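Side-chain contacts in ATP-dependent DNA ligase (Mycobacterium tuberculosis, PDB 6NHX), which seals breaks in duplex DNA at the expense of ATP and, together with Ku, repairs double-strand breaks by non-homologous end joining: residues Ser87-Phe92 against His160-Val165; Asp126-Leu131 against Leu140-Leu145; Glu144-Asp149 against Phe154-Lys159; Gln192-Gly197 against Gly285-Ser290. The protein carries 1 engineered substitution. One frame throughout, in Å; residues are numbered along the deposited sequence.

Contact 1: residues Ser87-Phe92 against His160-Val165; sequences SGVPSF and HGWEGV
V89 brings both of its methyls to the rim of the W162 indole: CG1 and CG2 each lie 4.1 Å from W162 CD1. Of the two, CG2 stays near the ring plane, so this is an edge contact and not a stack. With CG1 opposite the backbone N (chi1 175°), the isopropyl fork opens onto the bend of the other segment. There V89 CG1 sits 3.7 Å from G161 O and V89 CG2 sits 3.9 Å from H160 O. A branched, compact valine suits a place between an indole edge and two backbone carbonyls.

Beside this greasy patch a water takes up the polar edge of the ring. It lies in the indole plane, accepts from W162 NE1 at 2.9 Å and donates to G88 O at 3.0 Å, so the indole N-H is tied to the loop indirectly. One face of W162 is covered by H160, whose CB stands 3.3 Å above the ring plane, over its centre, and W32 meets the indole edge-to-face. G161 closes the preceding helix with a Schellman motif; at its phi of 79° a CB would press on the carbonyl O of H160, which suits glycine. D85 OD1 accepts from V89 N and steadies the loop, while E163, salt-bridged to R277, is a probable manganese ligand.

The contact lies at the surface, joining the turn between helix 150-160 and strand 164-169 to the loop that runs from strand 74-82 to helix 92-96, whose first turn is capped by S91 OG at Q94 N.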
# COMPACT_ATOMS: atom_id res chain seq x y z
N SER A 87 -7.09 14.65 2.99
CA SER A 87 -6.00 15.25 3.75
C SER A 87 -4.70 15.30 2.96
O SER A 87 -3.67 15.68 3.52
CB SER A 87 -5.77 14.49 5.06
OG SER A 87 -7.00 14.26 5.74
N GLY A 88 -4.72 14.91 1.68
CA GLY A 88 -3.52 14.88 0.87
C GLY A 88 -2.63 13.67 1.07
O GLY A 88 -1.47 13.71 0.63
N VAL A 89 -3.11 12.61 1.70
CA VAL A 89 -2.27 11.45 2.01
C VAL A 89 -2.65 10.29 1.10
O VAL A 89 -3.85 10.05 0.91
CB VAL A 89 -2.41 11.08 3.50
CG1 VAL A 89 -1.64 9.81 3.80
CG2 VAL A 89 -1.93 12.23 4.37
N PRO A 90 -1.70 9.57 0.52
CA PRO A 90 -2.04 8.36 -0.25
C PRO A 90 -2.95 7.44 0.55
O PRO A 90 -2.74 7.21 1.75
CB PRO A 90 -0.69 7.72 -0.52
CG PRO A 90 0.26 8.90 -0.59
CD PRO A 90 -0.25 9.84 0.48
N SER A 91 -3.99 6.94 -0.11
CA SER A 91 -4.98 6.05 0.51
C SER A 91 -5.05 4.76 -0.28
O SER A 91 -5.38 4.78 -1.47
CB SER A 91 -6.36 6.71 0.51
OG SER A 91 -7.37 5.74 0.80
N PHE A 92 -4.79 3.64 0.38
CA PHE A 92 -4.87 2.37 -0.32
C PHE A 92 -6.30 2.07 -0.73
O PHE A 92 -6.54 1.62 -1.86
CB PHE A 92 -4.32 1.26 0.57
CG PHE A 92 -4.29 -0.07 -0.08
CD1 PHE A 92 -4.96 -1.14 0.48
CD2 PHE A 92 -3.58 -0.25 -1.26
CE1 PHE A 92 -4.93 -2.39 -0.12
CE2 PHE A 92 -3.55 -1.49 -1.87
CZ PHE A 92 -4.22 -2.56 -1.30
N HIS A 160 2.69 14.03 9.87
CA HIS A 160 2.08 14.21 8.56
C HIS A 160 0.86 13.32 8.34
O HIS A 160 0.12 13.53 7.38
CB HIS A 160 3.10 13.90 7.47
CG HIS A 160 4.07 15.01 7.20
ND1 HIS A 160 3.69 16.25 6.72
CD2 HIS A 160 5.42 15.06 7.31
CE1 HIS A 160 4.75 17.01 6.56
NE2 HIS A 160 5.82 16.32 6.91
N GLY A 161 0.63 12.34 9.20
CA GLY A 161 -0.44 11.39 8.95
C GLY A 161 -0.09 10.31 7.95
O GLY A 161 -0.98 9.60 7.47
N TRP A 162 1.19 10.13 7.65
CA TRP A 162 1.61 9.09 6.73
C TRP A 162 1.56 7.72 7.40
O TRP A 162 1.46 7.61 8.62
CB TRP A 162 3.02 9.40 6.21
CG TRP A 162 3.08 10.70 5.44
CD1 TRP A 162 2.04 11.37 4.86
CD2 TRP A 162 4.25 11.48 5.19
NE1 TRP A 162 2.50 12.50 4.25
CE2 TRP A 162 3.85 12.60 4.44
CE3 TRP A 162 5.61 11.33 5.51
CZ2 TRP A 162 4.75 13.58 4.02
CZ3 TRP A 162 6.50 12.30 5.09
CH2 TRP A 162 6.07 13.41 4.35
N GLU A 163 1.60 6.67 6.58
CA GLU A 163 1.42 5.31 7.11
C GLU A 163 2.63 4.84 7.92
O GLU A 163 2.48 4.04 8.85
CB GLU A 163 1.12 4.33 5.97
CG GLU A 163 0.63 2.95 6.44
CD GLU A 163 -0.81 2.97 6.99
OE1 GLU A 163 -1.12 2.15 7.88
OE2 GLU A 163 -1.62 3.79 6.54
N GLY A 164 3.82 5.34 7.60
CA GLY A 164 5.02 4.84 8.24
C GLY A 164 6.25 5.39 7.54
O GLY A 164 6.21 6.46 6.91
N VAL A 165 7.34 4.64 7.66
CA VAL A 165 8.64 5.01 7.13
C VAL A 165 9.27 3.79 6.49
O VAL A 165 9.13 2.68 6.99
CB VAL A 165 9.55 5.60 8.24
CG1 VAL A 165 11.00 5.70 7.82
CG2 VAL A 165 9.03 6.94 8.73
O HOH W 1 0.97 14.10 2.35

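Contact 2: residues Asp126-Leu131 against Leu140-Leu145; sequences DRRKLL and LTVPEL
The guanidinium of R128 is sandwiched between aliphatic groups. L145 CD2 lies over the centre of one face, 3.7 Å from R128 CZ. On the opposite face are V142 CG1, 3.8 Å from R128 NH2, and L131 CD2 nearer the rim. At the edge, P143 O sits in the guanidinium plane and accepts from R128 NH2 at 3.1 Å. The N-H···O angle is 174°, almost straight, although the donor is tilted somewhat from the carbonyl plane of P143. A bridging water accepts from R128 NH1 at 2.9 Å and donates to P143 O, so two bonds grip that one carbonyl and fix the rotation of the flat group. Arginine suits the site: flat faces take methyls while N-H groups bond at the edge. R128 NE is buried without a partner, and NH1 forms a long, weak ion pair with E29.

Bends at chi2 (-65°) and chi3 (-53°) shorten and turn the arginine so that its head fits between the leucine and the valine. In the nucleotidyltransferase domain this clamps helix 124-136 against the extended linker that leads to helix 150-160, with the R128 side chain about 7 Å from the bound ATP.

Almost one helical turn further on, the contact becomes purely apolar. L131 CG packs 3.7 Å from V142 CG2, and L131 CD1 reaches L140 CD2 at 4.1 Å, the two leucines crossing nearly at right angles.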
# COMPACT_ATOMS: atom_id res chain seq x y z
N ASP A 126 23.57 7.88 -4.12
CA ASP A 126 23.90 8.48 -5.42
C ASP A 126 22.73 8.37 -6.39
O ASP A 126 22.50 9.30 -7.17
CB ASP A 126 25.15 7.81 -5.99
CG ASP A 126 26.35 7.95 -5.08
OD1 ASP A 126 26.54 9.05 -4.54
OD2 ASP A 126 27.10 6.96 -4.92
N ARG A 127 22.00 7.25 -6.39
CA ARG A 127 20.80 7.16 -7.21
C ARG A 127 19.81 8.27 -6.84
O ARG A 127 19.18 8.87 -7.72
CB ARG A 127 20.13 5.80 -7.08
CG ARG A 127 21.02 4.60 -7.36
CD ARG A 127 20.19 3.34 -7.62
NE ARG A 127 19.27 3.02 -6.51
CZ ARG A 127 19.56 2.29 -5.44
NH1 ARG A 127 20.78 1.79 -5.27
NH2 ARG A 127 18.63 2.06 -4.53
N ARG A 128 19.68 8.56 -5.54
CA ARG A 128 18.75 9.57 -5.08
C ARG A 128 19.13 10.95 -5.61
O ARG A 128 18.26 11.70 -6.06
CB ARG A 128 18.72 9.59 -3.55
CG ARG A 128 17.84 8.54 -2.93
CD ARG A 128 16.34 8.70 -3.22
NE ARG A 128 15.81 10.01 -2.89
CZ ARG A 128 14.52 10.27 -2.66
NH1 ARG A 128 13.64 9.28 -2.71
NH2 ARG A 128 14.13 11.50 -2.39
N LYS A 129 20.42 11.29 -5.55
CA LYS A 129 20.84 12.60 -6.06
C LYS A 129 20.55 12.72 -7.54
O LYS A 129 20.10 13.77 -8.01
CB LYS A 129 22.32 12.84 -5.75
CG LYS A 129 22.62 12.97 -4.27
CD LYS A 129 23.10 14.35 -3.89
CE LYS A 129 23.15 14.51 -2.37
NZ LYS A 129 21.79 14.76 -1.79
N LEU A 130 20.75 11.64 -8.30
CA LEU A 130 20.42 11.68 -9.72
C LEU A 130 18.92 11.83 -9.94
O LEU A 130 18.48 12.57 -10.83
CB LEU A 130 20.91 10.41 -10.41
CG LEU A 130 22.41 10.22 -10.52
CD1 LEU A 130 22.67 8.84 -11.13
CD2 LEU A 130 23.03 11.30 -11.38
N LEU A 131 18.12 11.12 -9.15
CA LEU A 131 16.67 11.23 -9.26
C LEU A 131 16.20 12.64 -8.92
O LEU A 131 15.36 13.21 -9.62
CB LEU A 131 16.04 10.22 -8.31
CG LEU A 131 14.52 10.21 -8.17
CD1 LEU A 131 13.87 9.88 -9.52
CD2 LEU A 131 14.10 9.23 -7.08
N LEU A 140 8.21 15.19 -12.94
CA LEU A 140 8.25 13.99 -12.13
C LEU A 140 8.17 14.36 -10.66
O LEU A 140 8.82 15.31 -10.20
CB LEU A 140 9.57 13.28 -12.40
CG LEU A 140 9.86 11.91 -11.80
CD1 LEU A 140 8.82 10.89 -12.22
CD2 LEU A 140 11.24 11.47 -12.24
N THR A 141 7.38 13.59 -9.90
CA THR A 141 7.13 13.82 -8.47
C THR A 141 8.04 12.91 -7.64
O THR A 141 7.88 11.68 -7.66
CB THR A 141 5.66 13.56 -8.17
OG1 THR A 141 4.84 14.37 -9.03
CG2 THR A 141 5.33 13.88 -6.71
N VAL A 142 8.97 13.51 -6.91
CA VAL A 142 9.90 12.78 -6.05
C VAL A 142 9.80 13.34 -4.65
O VAL A 142 10.42 14.35 -4.31
CB VAL A 142 11.35 12.87 -6.58
CG1 VAL A 142 12.29 12.16 -5.60
CG2 VAL A 142 11.45 12.25 -7.95
N PRO A 143 9.05 12.68 -3.76
CA PRO A 143 9.00 13.14 -2.37
C PRO A 143 10.38 13.17 -1.73
O PRO A 143 11.20 12.26 -1.94
CB PRO A 143 8.09 12.11 -1.68
CG PRO A 143 7.17 11.63 -2.78
CD PRO A 143 8.05 11.64 -4.06
N GLU A 144 10.62 14.20 -0.95
CA GLU A 144 11.90 14.38 -0.28
C GLU A 144 12.10 13.36 0.85
O GLU A 144 11.15 12.76 1.39
CB GLU A 144 12.01 15.79 0.29
CG GLU A 144 12.08 16.87 -0.78
CD GLU A 144 12.02 18.28 -0.20
OE1 GLU A 144 12.28 19.25 -0.96
OE2 GLU A 144 11.71 18.42 1.00
N LEU A 145 13.36 13.18 1.22
CA LEU A 145 13.70 12.36 2.36
C LEU A 145 13.29 13.06 3.65
O LEU A 145 13.18 14.29 3.71
CB LEU A 145 15.19 12.10 2.39
CG LEU A 145 15.79 11.35 1.20
CD1 LEU A 145 17.28 11.13 1.40
CD2 LEU A 145 15.07 10.02 1.02
O HOH W 2 10.84 9.82 -3.18

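Contact 3: residues Glu144-Asp149 against Phe154-Lys159; sequences ELLPGD and FACSRK
L146 points its CA–CB bond at helix 150-160, and the contact is made by the far end of its side chain. From CB the chain runs to CG, which stands opposite the carbonyl carbon (chi1 -70°) and so carries the fork out toward the helix. The branches then part. CD2 goes to C156, 3.5 Å from C156 SG and 3.9 Å from C156 CB, and lies 4.2 Å from S157 N on the helix backbone. CD1 takes the neighbouring position, 4.3 Å from S157 CB. The methyl-to-sulfur approach is close, and it depends on C156 placing SG opposite its own backbone N (chi1 -178°), where it meets the leucine.

Each residue fits its role. Leucine offers two methyls to straddle successive helical residues; cysteine is small and polarisable enough to accept a methyl closely; serine is slim at CB and keeps its polar end turned to other partners. S157 OG is hydrogen-bonded to G164 O and to H188 NE2, which ties the helix to the start of strand 164-169 and to the loop that follows strand 184-187. G148, with a phi of 95°, turns the chain into the helix, and D149, at the N-cap position, instead bonds A23 N through OD2.

L146 also packs on W162, on V165 and on F28, with whose backbone it is hydrogen-bonded. The leucine thus fills the seam between helix 150-160 and the mixed sheet that contains strands 26-31 and 164-169, a helix-on-sheet core of the nucleotidyltransferase domain, about 9 Å from the bound ATP.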
# COMPACT_ATOMS: atom_id res chain seq x y z
N GLU A 144 10.62 14.20 -0.95
CA GLU A 144 11.90 14.38 -0.28
C GLU A 144 12.10 13.36 0.85
O GLU A 144 11.15 12.76 1.39
CB GLU A 144 12.01 15.79 0.29
CG GLU A 144 12.08 16.87 -0.78
CD GLU A 144 12.02 18.28 -0.20
OE1 GLU A 144 12.28 19.25 -0.96
OE2 GLU A 144 11.71 18.42 1.00
N LEU A 145 13.36 13.18 1.22
CA LEU A 145 13.70 12.36 2.36
C LEU A 145 13.29 13.06 3.65
O LEU A 145 13.18 14.29 3.71
CB LEU A 145 15.19 12.10 2.39
CG LEU A 145 15.79 11.35 1.20
CD1 LEU A 145 17.28 11.13 1.40
CD2 LEU A 145 15.07 10.02 1.02
N LEU A 146 13.07 12.26 4.69
CA LEU A 146 12.77 12.78 6.01
C LEU A 146 14.08 13.08 6.73
O LEU A 146 14.97 12.22 6.76
CB LEU A 146 11.97 11.74 6.80
CG LEU A 146 10.53 11.49 6.34
CD1 LEU A 146 9.99 10.13 6.72
CD2 LEU A 146 9.63 12.57 6.91
N PRO A 147 14.25 14.26 7.30
CA PRO A 147 15.50 14.56 8.00
C PRO A 147 15.59 13.86 9.35
O PRO A 147 14.60 13.39 9.92
CB PRO A 147 15.45 16.08 8.18
CG PRO A 147 14.00 16.40 8.21
CD PRO A 147 13.35 15.42 7.26
N GLY A 148 16.82 13.79 9.84
CA GLY A 148 17.08 13.27 11.17
C GLY A 148 17.44 11.80 11.19
O GLY A 148 17.57 11.12 10.17
N ASP A 149 17.61 11.31 12.41
CA ASP A 149 17.78 9.89 12.65
C ASP A 149 16.42 9.20 12.60
O ASP A 149 15.39 9.83 12.36
CB ASP A 149 18.54 9.67 13.96
CG ASP A 149 19.98 10.21 13.90
OD1 ASP A 149 20.43 10.84 14.89
OD2 ASP A 149 20.65 10.02 12.87
N PHE A 154 10.58 9.05 11.97
CA PHE A 154 9.32 8.39 12.29
C PHE A 154 8.34 9.39 12.89
O PHE A 154 7.15 9.37 12.56
CB PHE A 154 9.62 7.25 13.28
CG PHE A 154 8.58 6.16 13.32
CD1 PHE A 154 7.89 5.90 14.49
CD2 PHE A 154 8.33 5.37 12.20
CE1 PHE A 154 6.95 4.87 14.55
CE2 PHE A 154 7.38 4.35 12.26
CZ PHE A 154 6.70 4.09 13.45
N ALA A 155 8.82 10.27 13.77
CA ALA A 155 7.95 11.25 14.39
C ALA A 155 7.43 12.24 13.36
O ALA A 155 6.28 12.68 13.44
CB ALA A 155 8.68 12.00 15.50
N CYS A 156 8.27 12.60 12.39
CA CYS A 156 7.82 13.50 11.33
C CYS A 156 6.75 12.83 10.47
O CYS A 156 5.71 13.43 10.17
CB CYS A 156 9.03 13.89 10.50
SG CYS A 156 8.66 15.04 9.18
N SER A 157 6.99 11.58 10.08
CA SER A 157 5.98 10.84 9.34
C SER A 157 4.66 10.80 10.09
O SER A 157 3.59 11.02 9.50
CB SER A 157 6.48 9.44 9.03
OG SER A 157 5.44 8.63 8.52
N ARG A 158 4.70 10.52 11.39
CA ARG A 158 3.46 10.46 12.15
C ARG A 158 2.72 11.79 12.11
O ARG A 158 1.50 11.82 11.93
CB ARG A 158 3.73 10.04 13.60
CG ARG A 158 2.48 9.72 14.37
CD ARG A 158 2.77 9.59 15.86
NE ARG A 158 1.53 9.48 16.64
CZ ARG A 158 0.95 8.32 16.93
NH1 ARG A 158 -0.17 8.30 17.64
NH2 ARG A 158 1.50 7.18 16.53
N LYS A 159 3.45 12.90 12.29
CA LYS A 159 2.80 14.22 12.30
C LYS A 159 2.11 14.50 10.97
O LYS A 159 1.07 15.16 10.94
CB LYS A 159 3.80 15.34 12.61
CG LYS A 159 4.61 15.16 13.86
CD LYS A 159 3.73 14.89 15.05
CE LYS A 159 4.48 14.01 16.00
NZ LYS A 159 4.01 12.63 16.05

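Contact 4: residues Gln192-Gly197 against Gly285-Ser290; sequences QEVVIG and GRLRQS
V194 and L287 reach toward each other and meet tip to tip, V194 CG1 standing 4.0 Å from L287 CD1. The valine presents CG1 because its chi1 of -63° sets that methyl opposite the carbonyl carbon, while CG2 occupies the crowded position between backbone N and C. L287 extends from the facing loop, and its second methyl, CD2, is directed at the next inward-facing residue of the strand, 4.4 Å from Q192 CB. One leucine fork therefore spans two strand positions two residues apart; E193, between them, points its CA–CB bond the other way.

These segments belong to the OB-fold domain. Strand 190-201 pairs with strand 273-278, through backbone bonds of Q192 with V276 and of V194 with A274, and the loop 285-290 leads from strand 273-278 into strand 291-295. L287 plugs the interior under that loop, where M213, V276, Y278 and W281 also touch it; a long, apolar leucine is well suited to such a buried plug, and a beta-branched valine to the extended strand opposite.

Q192 offers only its aliphatic base to the leucine and swings its amide elsewhere. A bend at chi2 (63°) folds the side chain back so that NE2 donates to E193 O at 2.8 Å, close to linear at 166° and on a lone pair in the carbonyl plane. The same NE2 is hydrogen-bonded to V305 O, and Q192 OE1 accepts from E307 N, so this buried amide is held from both ends and the C-terminal tail is stitched to the strand.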
# COMPACT_ATOMS: atom_id res chain seq x y z
N GLN A 192 -3.68 -5.86 11.41
CA GLN A 192 -4.13 -7.24 11.56
C GLN A 192 -4.90 -7.62 10.31
O GLN A 192 -5.77 -6.86 9.86
CB GLN A 192 -5.03 -7.37 12.79
CG GLN A 192 -5.66 -8.75 13.00
CD GLN A 192 -4.63 -9.83 13.23
OE1 GLN A 192 -3.78 -9.71 14.12
NE2 GLN A 192 -4.70 -10.90 12.43
N GLU A 193 -4.57 -8.78 9.73
CA GLU A 193 -5.39 -9.37 8.69
C GLU A 193 -6.63 -9.99 9.32
O GLU A 193 -6.58 -10.64 10.38
CB GLU A 193 -4.60 -10.45 7.95
CG GLU A 193 -3.40 -9.88 7.21
CD GLU A 193 -2.41 -10.95 6.81
OE1 GLU A 193 -2.72 -12.15 6.96
OE2 GLU A 193 -1.31 -10.58 6.34
N VAL A 194 -7.76 -9.79 8.65
CA VAL A 194 -9.05 -10.32 9.10
C VAL A 194 -9.79 -10.88 7.90
O VAL A 194 -9.49 -10.55 6.75
CB VAL A 194 -9.91 -9.26 9.82
CG1 VAL A 194 -9.24 -8.76 11.09
CG2 VAL A 194 -10.22 -8.11 8.87
N VAL A 195 -10.76 -11.75 8.17
CA VAL A 195 -11.66 -12.25 7.14
C VAL A 195 -13.02 -11.58 7.30
O VAL A 195 -13.51 -11.43 8.43
CB VAL A 195 -11.77 -13.79 7.21
CG1 VAL A 195 -12.81 -14.33 6.22
CG2 VAL A 195 -10.41 -14.42 6.96
N ILE A 196 -13.61 -11.14 6.19
CA ILE A 196 -14.92 -10.51 6.23
C ILE A 196 -15.99 -11.58 6.35
O ILE A 196 -16.05 -12.51 5.54
CB ILE A 196 -15.13 -9.65 4.98
CG1 ILE A 196 -14.04 -8.58 4.89
CG2 ILE A 196 -16.51 -9.03 5.03
CD1 ILE A 196 -14.04 -7.81 3.57
N GLY A 197 -16.86 -11.45 7.36
CA GLY A 197 -17.97 -12.37 7.50
C GLY A 197 -19.35 -11.80 7.22
O GLY A 197 -20.33 -12.53 7.12
N GLY A 285 -11.39 -10.37 22.58
CA GLY A 285 -11.02 -10.66 21.21
C GLY A 285 -11.48 -9.65 20.18
O GLY A 285 -11.55 -9.99 19.00
N ARG A 286 -11.78 -8.42 20.59
CA ARG A 286 -12.18 -7.38 19.65
C ARG A 286 -11.01 -6.43 19.38
O ARG A 286 -10.13 -6.26 20.22
CB ARG A 286 -13.36 -6.57 20.20
CG ARG A 286 -14.53 -7.42 20.69
CD ARG A 286 -15.22 -8.12 19.53
NE ARG A 286 -16.41 -8.85 19.97
CZ ARG A 286 -17.60 -8.29 20.13
NH1 ARG A 286 -17.75 -6.98 19.91
NH2 ARG A 286 -18.64 -9.02 20.52
N LEU A 287 -11.02 -5.81 18.20
CA LEU A 287 -10.00 -4.84 17.83
C LEU A 287 -10.44 -3.45 18.25
O LEU A 287 -11.50 -2.97 17.82
CB LEU A 287 -9.73 -4.91 16.32
CG LEU A 287 -9.13 -6.22 15.83
CD1 LEU A 287 -9.30 -6.34 14.32
CD2 LEU A 287 -7.65 -6.32 16.20
N ARG A 288 -9.65 -2.80 19.10
CA ARG A 288 -9.93 -1.43 19.51
C ARG A 288 -9.40 -0.44 18.48
O ARG A 288 -8.38 -0.68 17.82
CB ARG A 288 -9.30 -1.13 20.87
CG ARG A 288 -10.07 -1.69 22.04
CD ARG A 288 -9.68 -0.99 23.33
NE ARG A 288 -10.67 -1.21 24.38
CZ ARG A 288 -10.46 -1.97 25.45
NH1 ARG A 288 -9.29 -2.58 25.62
NH2 ARG A 288 -11.41 -2.13 26.35
N GLN A 289 -10.10 0.69 18.35
CA GLN A 289 -9.70 1.79 17.48
C GLN A 289 -9.36 1.29 16.08
O GLN A 289 -8.33 1.63 15.49
CB GLN A 289 -8.55 2.59 18.09
CG GLN A 289 -8.94 3.34 19.34
CD GLN A 289 -7.81 4.16 19.90
OE1 GLN A 289 -7.28 3.86 20.96
NE2 GLN A 289 -7.44 5.21 19.18
N SER A 290 -10.25 0.46 15.54
CA SER A 290 -10.00 -0.16 14.26
C SER A 290 -10.19 0.84 13.13
O SER A 290 -10.99 1.78 13.23
CB SER A 290 -10.93 -1.36 14.06
OG SER A 290 -12.29 -0.96 14.11

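Contacts 1, 2 and 3 all lie in the nucleotidyltransferase domain, and contacts 2 and 3 are nested within the loop that contact 1 closes. Contacts 2 and 3 share E144 and L145, so a single linker packs first on helix 124-136 and then on helix 150-160, the centres of the two contacts being about 16 Å apart. Contact 3 touches contact 1, with centres about 12 Å apart, around the step from helix 150-160 to strand 164-169. Contact 4 comes later in the chain, in the OB domain, about 37 Å from contact 2 between centres. Contact 1 reaches the domain junction through E163, which is salt-bridged to R277 of the OB domain.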